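Local coordinates for protein dermonecrotic toxin (PDB 2EBF) that acts as a potent mitogen and dermonecrotic toxin that induces bone resorption and is associated with severe progressive atrophic rhinitis in pigs, at residues Gly50-Thr53 and Pro54-Lys58; Leu121-Gln124 and Leu125-Leu129; Ile348-Asp351 and Glu352-Ala355. All coordinates share one frame; numbering follows the deposited sequence.

Interaction 1 (Gly50-Thr53 and Pro54-Lys58)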
loop_
_atom_site.group_PDB
_atom_site.type_symbol
_atom_site.label_atom_id
_atom_site.label_comp_id
_atom_site.label_asym_id
_atom_site.label_seq_id
_atom_site.Cartn_x
_atom_site.Cartn_y
_atom_site.Cartn_z
ATOM N N GLY A 50 -3.853 -31.526 -1.538
ATOM C CA GLY A 50 -4.685 -31.733 -2.714
ATOM C C GLY A 50 -4.070 -31.288 -4.028
ATOM O O GLY A 50 -4.771 -31.160 -5.033
ATOM N N VAL A 51 -2.762 -31.045 -4.022
ATOM C CA VAL A 51 -2.061 -30.590 -5.208
ATOM C C VAL A 51 -1.057 -31.671 -5.594
ATOM O O VAL A 51 -0.243 -32.079 -4.771
ATOM C CB VAL A 51 -1.317 -29.249 -4.950
ATOM C CG1 VAL A 51 -0.543 -28.804 -6.185
ATOM C CG2 VAL A 51 -2.277 -28.161 -4.507
ATOM N N TRP A 52 -1.131 -32.128 -6.844
ATOM C CA TRP A 52 -0.242 -33.155 -7.364
ATOM C C TRP A 52 1.211 -32.753 -7.206
ATOM O O TRP A 52 1.559 -31.573 -7.337
ATOM C CB TRP A 52 -0.483 -33.383 -8.855
ATOM C CG TRP A 52 -1.736 -34.111 -9.238
ATOM C CD1 TRP A 52 -2.508 -34.937 -8.456
ATOM C CD2 TRP A 52 -2.334 -34.112 -10.536
ATOM N NE1 TRP A 52 -3.565 -35.433 -9.199
ATOM C CE2 TRP A 52 -3.477 -34.941 -10.476
ATOM C CE3 TRP A 52 -2.010 -33.484 -11.752
ATOM C CZ2 TRP A 52 -4.302 -35.158 -11.581
ATOM C CZ3 TRP A 52 -2.834 -33.695 -12.847
ATOM C CH2 TRP A 52 -3.969 -34.527 -12.751
ATOM N N THR A 53 2.051 -33.744 -6.920
ATOM C CA THR A 53 3.503 -33.573 -6.950
ATOM C C THR A 53 3.983 -33.727 -8.397
ATOM O O THR A 53 3.231 -34.223 -9.230
ATOM C CB THR A 53 4.193 -34.639 -6.095
ATOM O OG1 THR A 53 3.815 -35.944 -6.569
ATOM C CG2 THR A 53 3.796 -34.475 -4.622
ATOM N N PRO A 54 5.228 -33.296 -8.706
ATOM C CA PRO A 54 5.772 -33.435 -10.067
ATOM C C PRO A 54 5.757 -34.862 -10.630
ATOM O O PRO A 54 5.470 -35.040 -11.815
ATOM C CB PRO A 54 7.222 -32.929 -9.923
ATOM C CG PRO A 54 7.172 -31.990 -8.792
ATOM C CD PRO A 54 6.182 -32.607 -7.821
ATOM N N GLU A 55 6.060 -35.867 -9.802
ATOM C CA GLU A 55 6.027 -37.269 -10.268
ATOM C C GLU A 55 4.633 -37.675 -10.717
ATOM O O GLU A 55 4.468 -38.366 -11.719
ATOM C CB GLU A 55 6.513 -38.249 -9.195
ATOM C CG GLU A 55 8.001 -38.180 -8.866
ATOM C CD GLU A 55 8.928 -38.481 -10.040
ATOM O OE1 GLU A 55 8.558 -39.230 -10.974
ATOM O OE2 GLU A 55 10.060 -37.965 -10.013
ATOM N N VAL A 56 3.628 -37.237 -9.977
ATOM C CA VAL A 56 2.257 -37.543 -10.337
ATOM C C VAL A 56 1.887 -36.839 -11.660
ATOM O O VAL A 56 1.313 -37.457 -12.567
ATOM C CB VAL A 56 1.293 -37.182 -9.186
ATOM C CG1 VAL A 56 -0.123 -37.093 -9.682
ATOM C CG2 VAL A 56 1.396 -38.215 -8.070
ATOM N N LEU A 57 2.242 -35.561 -11.769
ATOM C CA LEU A 57 2.011 -34.801 -13.000
ATOM C C LEU A 57 2.621 -35.490 -14.220
ATOM O O LEU A 57 1.982 -35.571 -15.272
ATOM C CB LEU A 57 2.600 -33.394 -12.889
ATOM C CG LEU A 57 1.865 -32.193 -13.515
ATOM C CD1 LEU A 57 2.854 -31.178 -14.075
ATOM C CD2 LEU A 57 0.777 -32.535 -14.540
ATOM N N LYS A 58 3.857 -35.977 -14.056
ATOM C CA LYS A 58 4.634 -36.626 -15.112
ATOM C C LYS A 58 3.894 -37.775 -15.765
ATOM O O LYS A 58 3.969 -37.952 -16.978
ATOM C CB LYS A 58 5.960 -37.150 -14.548
ATOM C CG LYS A 58 7.127 -36.188 -14.647
ATOM C CD LYS A 58 8.017 -36.295 -13.421
ATOM C CE LYS A 58 9.490 -36.250 -13.763
ATOM N NZ LYS A 58 10.051 -37.636 -13.734
#
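The first torsions of Trp52 and Val56 turn the two side chains onto each other. The indole CG of Trp52 stands beside its backbone N (chi1 -73°), and CG1 of Val56 lies opposite its own backbone N (chi1 163°). This brings Val56 CG1 over one face of the indole. It sits 3.5 Å from the centroid of the Trp52 five-membered ring, a CH-pi contact. The methyl is displaced toward the rim, and its distance to Trp52 CG is 3.4 Å. The six-membered ring meets another residue: Leu57 CD2 approaches Trp52 CE3 obliquely at 4.1 Å. Both aliphatic side chains cross the tryptophan at about a right angle.

Thr53 is the N-cap residue of helix 54-60, and Pro54 is its first residue. The backbone bond from Leu57 N to Thr53 O, 3.0 Å long, closes the first turn with an N-H...O angle of 169°. Thr53 OG1 also touches the turn, 3.6 Å from Val56 CG2. On the outer side of the same turn, Lys58 NZ and Glu55 OE1 form a salt bridge of 3.5 Å.

The segment lies in the Membrane Localization Domain. On helix 115-129, Trp52 packs on Glu120 and Gln124, and Val51 on Leu121. Pro54 and Leu57 face helix 70-84, where His83 NE2 hydrogen-bonds to Trp52 O.

Interaction 2 (Leu121-Gln124 and Leu125-Leu129)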
loop_
_atom_site.group_PDB
_atom_site.type_symbol
_atom_site.label_atom_id
_atom_site.label_comp_id
_atom_site.label_asym_id
_atom_site.label_seq_id
_atom_site.Cartn_x
_atom_site.Cartn_y
_atom_site.Cartn_z
ATOM N N LEU A 121 -4.625 -29.686 -12.565
ATOM C CA LEU A 121 -3.634 -29.086 -11.677
ATOM C C LEU A 121 -3.979 -27.630 -11.348
ATOM O O LEU A 121 -3.864 -27.207 -10.199
ATOM C CB LEU A 121 -2.238 -29.168 -12.300
ATOM C CG LEU A 121 -1.074 -28.529 -11.538
ATOM C CD1 LEU A 121 -0.934 -29.068 -10.108
ATOM C CD2 LEU A 121 0.221 -28.718 -12.310
ATOM N N ARG A 122 -4.383 -26.867 -12.358
ATOM C CA ARG A 122 -4.773 -25.469 -12.142
ATOM C C ARG A 122 -5.946 -25.363 -11.168
ATOM O O ARG A 122 -5.946 -24.512 -10.281
ATOM C CB ARG A 122 -5.106 -24.781 -13.470
ATOM C CG ARG A 122 -5.372 -23.285 -13.324
ATOM C CD ARG A 122 -5.550 -22.595 -14.677
ATOM N NE ARG A 122 -6.571 -23.244 -15.495
ATOM C CZ ARG A 122 -6.726 -23.044 -16.804
ATOM N NH1 ARG A 122 -5.934 -22.208 -17.452
ATOM N NH2 ARG A 122 -7.680 -23.687 -17.467
ATOM N N THR A 123 -6.939 -26.233 -11.326
ATOM C CA THR A 123 -8.088 -26.249 -10.412
ATOM C C THR A 123 -7.636 -26.600 -8.982
ATOM O O THR A 123 -8.118 -26.016 -8.012
ATOM C CB THR A 123 -9.179 -27.212 -10.915
ATOM O OG1 THR A 123 -9.594 -26.795 -12.220
ATOM C CG2 THR A 123 -10.393 -27.197 -9.999
ATOM N N GLN A 124 -6.686 -27.532 -8.859
ATOM C CA GLN A 124 -6.123 -27.887 -7.541
ATOM C C GLN A 124 -5.501 -26.692 -6.842
ATOM O O GLN A 124 -5.649 -26.526 -5.621
ATOM C CB GLN A 124 -5.070 -28.995 -7.650
ATOM C CG GLN A 124 -5.629 -30.351 -8.055
ATOM C CD GLN A 124 -4.556 -31.371 -8.384
ATOM O OE1 GLN A 124 -4.873 -32.529 -8.689
ATOM N NE2 GLN A 124 -3.288 -30.965 -8.325
ATOM N N LEU A 125 -4.764 -25.895 -7.607
ATOM C CA LEU A 125 -4.097 -24.716 -7.062
ATOM C C LEU A 125 -5.143 -23.701 -6.638
ATOM O O LEU A 125 -5.022 -23.086 -5.587
ATOM C CB LEU A 125 -3.153 -24.095 -8.097
ATOM C CG LEU A 125 -1.974 -24.975 -8.568
ATOM C CD1 LEU A 125 -1.434 -24.428 -9.887
ATOM C CD2 LEU A 125 -0.888 -25.020 -7.507
ATOM N N GLU A 126 -6.166 -23.522 -7.460
ATOM C CA GLU A 126 -7.255 -22.594 -7.100
ATOM C C GLU A 126 -7.922 -22.988 -5.784
ATOM O O GLU A 126 -8.166 -22.138 -4.916
ATOM C CB GLU A 126 -8.284 -22.515 -8.213
ATOM C CG GLU A 126 -7.821 -21.839 -9.473
ATOM C CD GLU A 126 -8.857 -21.965 -10.577
ATOM O OE1 GLU A 126 -9.931 -22.551 -10.313
ATOM O OE2 GLU A 126 -8.613 -21.491 -11.701
ATOM N N LYS A 127 -8.188 -24.280 -5.625
ATOM C CA LYS A 127 -8.827 -24.795 -4.425
ATOM C C LYS A 127 -7.914 -24.751 -3.195
ATOM O O LYS A 127 -8.406 -24.621 -2.080
ATOM C CB LYS A 127 -9.355 -26.221 -4.646
ATOM C CG LYS A 127 -10.464 -26.312 -5.693
ATOM C CD LYS A 127 -11.330 -27.562 -5.511
ATOM C CE LYS A 127 -10.628 -28.825 -5.963
ATOM N NZ LYS A 127 -11.488 -30.040 -5.748
ATOM N N ALA A 128 -6.598 -24.863 -3.393
ATOM C CA ALA A 128 -5.652 -24.785 -2.290
ATOM C C ALA A 128 -5.511 -23.363 -1.739
ATOM O O ALA A 128 -5.171 -23.176 -0.560
ATOM C CB ALA A 128 -4.276 -25.325 -2.720
ATOM N N LEU A 129 -5.742 -22.375 -2.600
ATOM C CA LEU A 129 -5.577 -20.959 -2.250
ATOM C C LEU A 129 -6.861 -20.269 -1.803
ATOM O O LEU A 129 -6.844 -19.456 -0.874
ATOM C CB LEU A 129 -5.050 -20.213 -3.461
ATOM C CG LEU A 129 -3.556 -19.894 -3.576
ATOM C CD1 LEU A 129 -2.696 -20.632 -2.564
ATOM C CD2 LEU A 129 -3.134 -20.139 -4.984
#
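The last two turns of alpha-helix 115-129, in the Membrane Localization Domain, hold this contact of Leu121-Gln124 with Leu125-Leu129. Four successive i to i+4 backbone bonds join the two halves. Leu125 N binds Leu121 O at 3.0 Å, and Glu126 N binds Arg122 O at the same length. Lys127 N reaches Thr123 O in the same way. Ala128 N binds Gln124 O at 2.9 Å, and this bond is the most bent of the four, with an N-H...O angle of 141°.

The side chains follow the helix surface. Arg122 and Glu126 lie alongside each other and point the same way. Their guanidinium and carboxylate planes are 16° apart, close to parallel. The charged groups do not touch: Arg122 NE is 4.7 Å from Glu126 OE2. The guanidinium is instead engaged by helix 88-108, where Arg122 NH1 forms salt bridges with Asp103 and Glu106. Glu126 OE1 has a long, weak ion pair with Lys138. Asp103 and Lys138 both line a glycan pocket, and the side chain of Arg122 is about 5 Å from a bound glucose. The salt bridge to Asp103 is consistent with Arg122 acting as a second-shell residue that helps position it.

Thr123 OG1 turns back along the helix to hydrogen-bond to Arg119 O. Toward helix 88-108, Leu125 packs on Met99, Ala128 on Met95, and Leu129 on both methionines. With CG of Leu125 beside its backbone N (chi1 -63°), the branch folds back over the preceding turn. Leu125 CG comes to 3.3 Å from Leu121 O, and Leu125 CD1 to 4.4 Å from Leu121 CG.

Interaction 3 (Ile348-Asp351 and Glu352-Ala355)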
loop_
_atom_site.group_PDB
_atom_site.type_symbol
_atom_site.label_atom_id
_atom_site.label_comp_id
_atom_site.label_asym_id
_atom_site.label_seq_id
_atom_site.Cartn_x
_atom_site.Cartn_y
_atom_site.Cartn_z
ATOM N N ILE A 348 -15.394 29.673 8.152
ATOM C CA ILE A 348 -15.983 30.182 6.913
ATOM C C ILE A 348 -15.320 31.484 6.456
ATOM O O ILE A 348 -15.205 31.732 5.258
ATOM C CB ILE A 348 -17.543 30.345 6.984
ATOM C CG1 ILE A 348 -18.086 30.881 5.652
ATOM C CG2 ILE A 348 -17.960 31.262 8.139
ATOM C CD1 ILE A 348 -19.390 30.262 5.200
ATOM N N ASN A 349 -14.878 32.301 7.405
ATOM C CA ASN A 349 -14.304 33.596 7.058
ATOM C C ASN A 349 -12.784 33.652 7.133
ATOM O O ASN A 349 -12.204 34.745 7.184
ATOM C CB ASN A 349 -14.925 34.706 7.904
ATOM C CG ASN A 349 -16.392 34.913 7.601
ATOM O OD1 ASN A 349 -16.809 34.872 6.442
ATOM N ND2 ASN A 349 -17.184 35.141 8.641
ATOM N N TYR A 350 -12.125 32.495 7.111
ATOM C CA TYR A 350 -10.658 32.527 7.137
ATOM C C TYR A 350 -10.101 33.290 5.946
ATOM O O TYR A 350 -9.120 34.026 6.085
ATOM C CB TYR A 350 -9.999 31.146 7.221
ATOM C CG TYR A 350 -8.483 31.290 7.233
ATOM C CD1 TYR A 350 -7.815 31.742 8.375
ATOM C CD2 TYR A 350 -7.723 31.032 6.089
ATOM C CE1 TYR A 350 -6.434 31.906 8.383
ATOM C CE2 TYR A 350 -6.332 31.188 6.094
ATOM C CZ TYR A 350 -5.702 31.628 7.239
ATOM O OH TYR A 350 -4.336 31.795 7.245
ATOM N N ASP A 351 -10.729 33.119 4.785
ATOM C CA ASP A 351 -10.299 33.808 3.572
ATOM C C ASP A 351 -10.312 35.336 3.709
ATOM O O ASP A 351 -9.406 36.015 3.218
ATOM C CB ASP A 351 -11.114 33.352 2.359
ATOM C CG ASP A 351 -12.607 33.662 2.482
ATOM O OD1 ASP A 351 -13.107 33.956 3.594
ATOM O OD2 ASP A 351 -13.280 33.608 1.436
ATOM N N GLU A 352 -11.331 35.862 4.390
ATOM C CA GLU A 352 -11.429 37.300 4.658
ATOM C C GLU A 352 -10.387 37.740 5.678
ATOM O O GLU A 352 -9.819 38.826 5.565
ATOM C CB GLU A 352 -12.827 37.669 5.156
ATOM C CG GLU A 352 -13.937 37.361 4.174
ATOM C CD GLU A 352 -15.313 37.774 4.688
ATOM O OE1 GLU A 352 -15.413 38.264 5.841
ATOM O OE2 GLU A 352 -16.299 37.602 3.931
ATOM N N GLN A 353 -10.142 36.900 6.676
ATOM C CA GLN A 353 -9.114 37.188 7.667
ATOM C C GLN A 353 -7.723 37.222 7.020
ATOM O O GLN A 353 -6.913 38.110 7.318
ATOM C CB GLN A 353 -9.168 36.171 8.797
ATOM C CG GLN A 353 -10.436 36.264 9.636
ATOM C CD GLN A 353 -10.755 34.975 10.361
ATOM O OE1 GLN A 353 -9.857 34.195 10.693
ATOM N NE2 GLN A 353 -12.044 34.740 10.619
ATOM N N PHE A 354 -7.467 36.262 6.130
ATOM C CA PHE A 354 -6.246 36.234 5.317
ATOM C C PHE A 354 -6.140 37.509 4.463
ATOM O O PHE A 354 -5.114 38.183 4.482
ATOM C CB PHE A 354 -6.217 34.973 4.439
ATOM C CG PHE A 354 -4.904 34.744 3.732
ATOM C CD1 PHE A 354 -4.788 34.964 2.362
ATOM C CD2 PHE A 354 -3.790 34.294 4.435
ATOM C CE1 PHE A 354 -3.564 34.748 1.697
ATOM C CE2 PHE A 354 -2.562 34.079 3.782
ATOM C CZ PHE A 354 -2.456 34.313 2.410
ATOM N N ALA A 355 -7.212 37.840 3.742
ATOM C CA ALA A 355 -7.252 39.059 2.913
ATOM C C ALA A 355 -7.161 40.366 3.706
ATOM O O ALA A 355 -6.792 41.405 3.148
ATOM C CB ALA A 355 -8.496 39.067 2.035
#
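Tyr350 and Gln353 set two flat groups against each other, with ring and amide planes 80° apart. Gln353 OE1 approaches the Tyr350 ring obliquely, 3.9 Å from Tyr350 CD1. Across the ring from CD1, Phe354 CB lies 4.1 Å from Tyr350 CE2, also oblique. The phenol oxygen ends 3.8 Å from Phe354 CD2 and is hydrogen-bonded to Tyr370 OH. Edge-to-face stacks extend the cluster, Tyr350 with Phe539 and Tyr345, and Phe354 with Trp537. Phe539 and Trp537 belong to strand 537-539, an end strand of the mixed sheet. Arg362 adds a cation-pi contact to Phe354.

On the more exposed side, the Asn349 amide and Glu352 carboxylate lie side by side, 17° from parallel. Asn349 OD1 is 3.7 Å from Glu352 CD.

This is the first turn of helix 350-356, in the C2 domain range. Asn349 is the N-cap residue by position, although its side chain makes no capping bond. Three i to i+4 backbone bonds form the turn. Gln353 N binds Asn349 O, Phe354 N binds Tyr350 O at 2.8 Å, and Ala355 N binds Asp351 O.

Asp351 CG stands between its backbone N and carbonyl carbon (chi1 62°). This turns OD1 onto the next amide, a weak bond of 2.7 Å from Glu352 N to Asp351 OD1. Both carboxylates lie in the first turn, where the helix dipole probably favours negative charge and offsets their mutual repulsion.

In the fold
Interactions 1 and 2 are neighbours in the Membrane Localization Domain, with centres 12 Å apart. They touch directly where the loop 50-53 lies on helix 115-129: Val51 CG2 is 3.9 Å from Ala128 CB. Another face of that helix carries Arg122. Interaction 2 thus touches the loop on one face and comes near the bound sugar on another. Interaction 3 is remote, in the C2 region on the other side of the chain's centre. Its centre is about 62 Å from that of interaction 2 and 72 Å from that of interaction 1. None of the three includes a residue of the phosphonate pocket, which is formed by Gly624 to Ser628 in the C3 region.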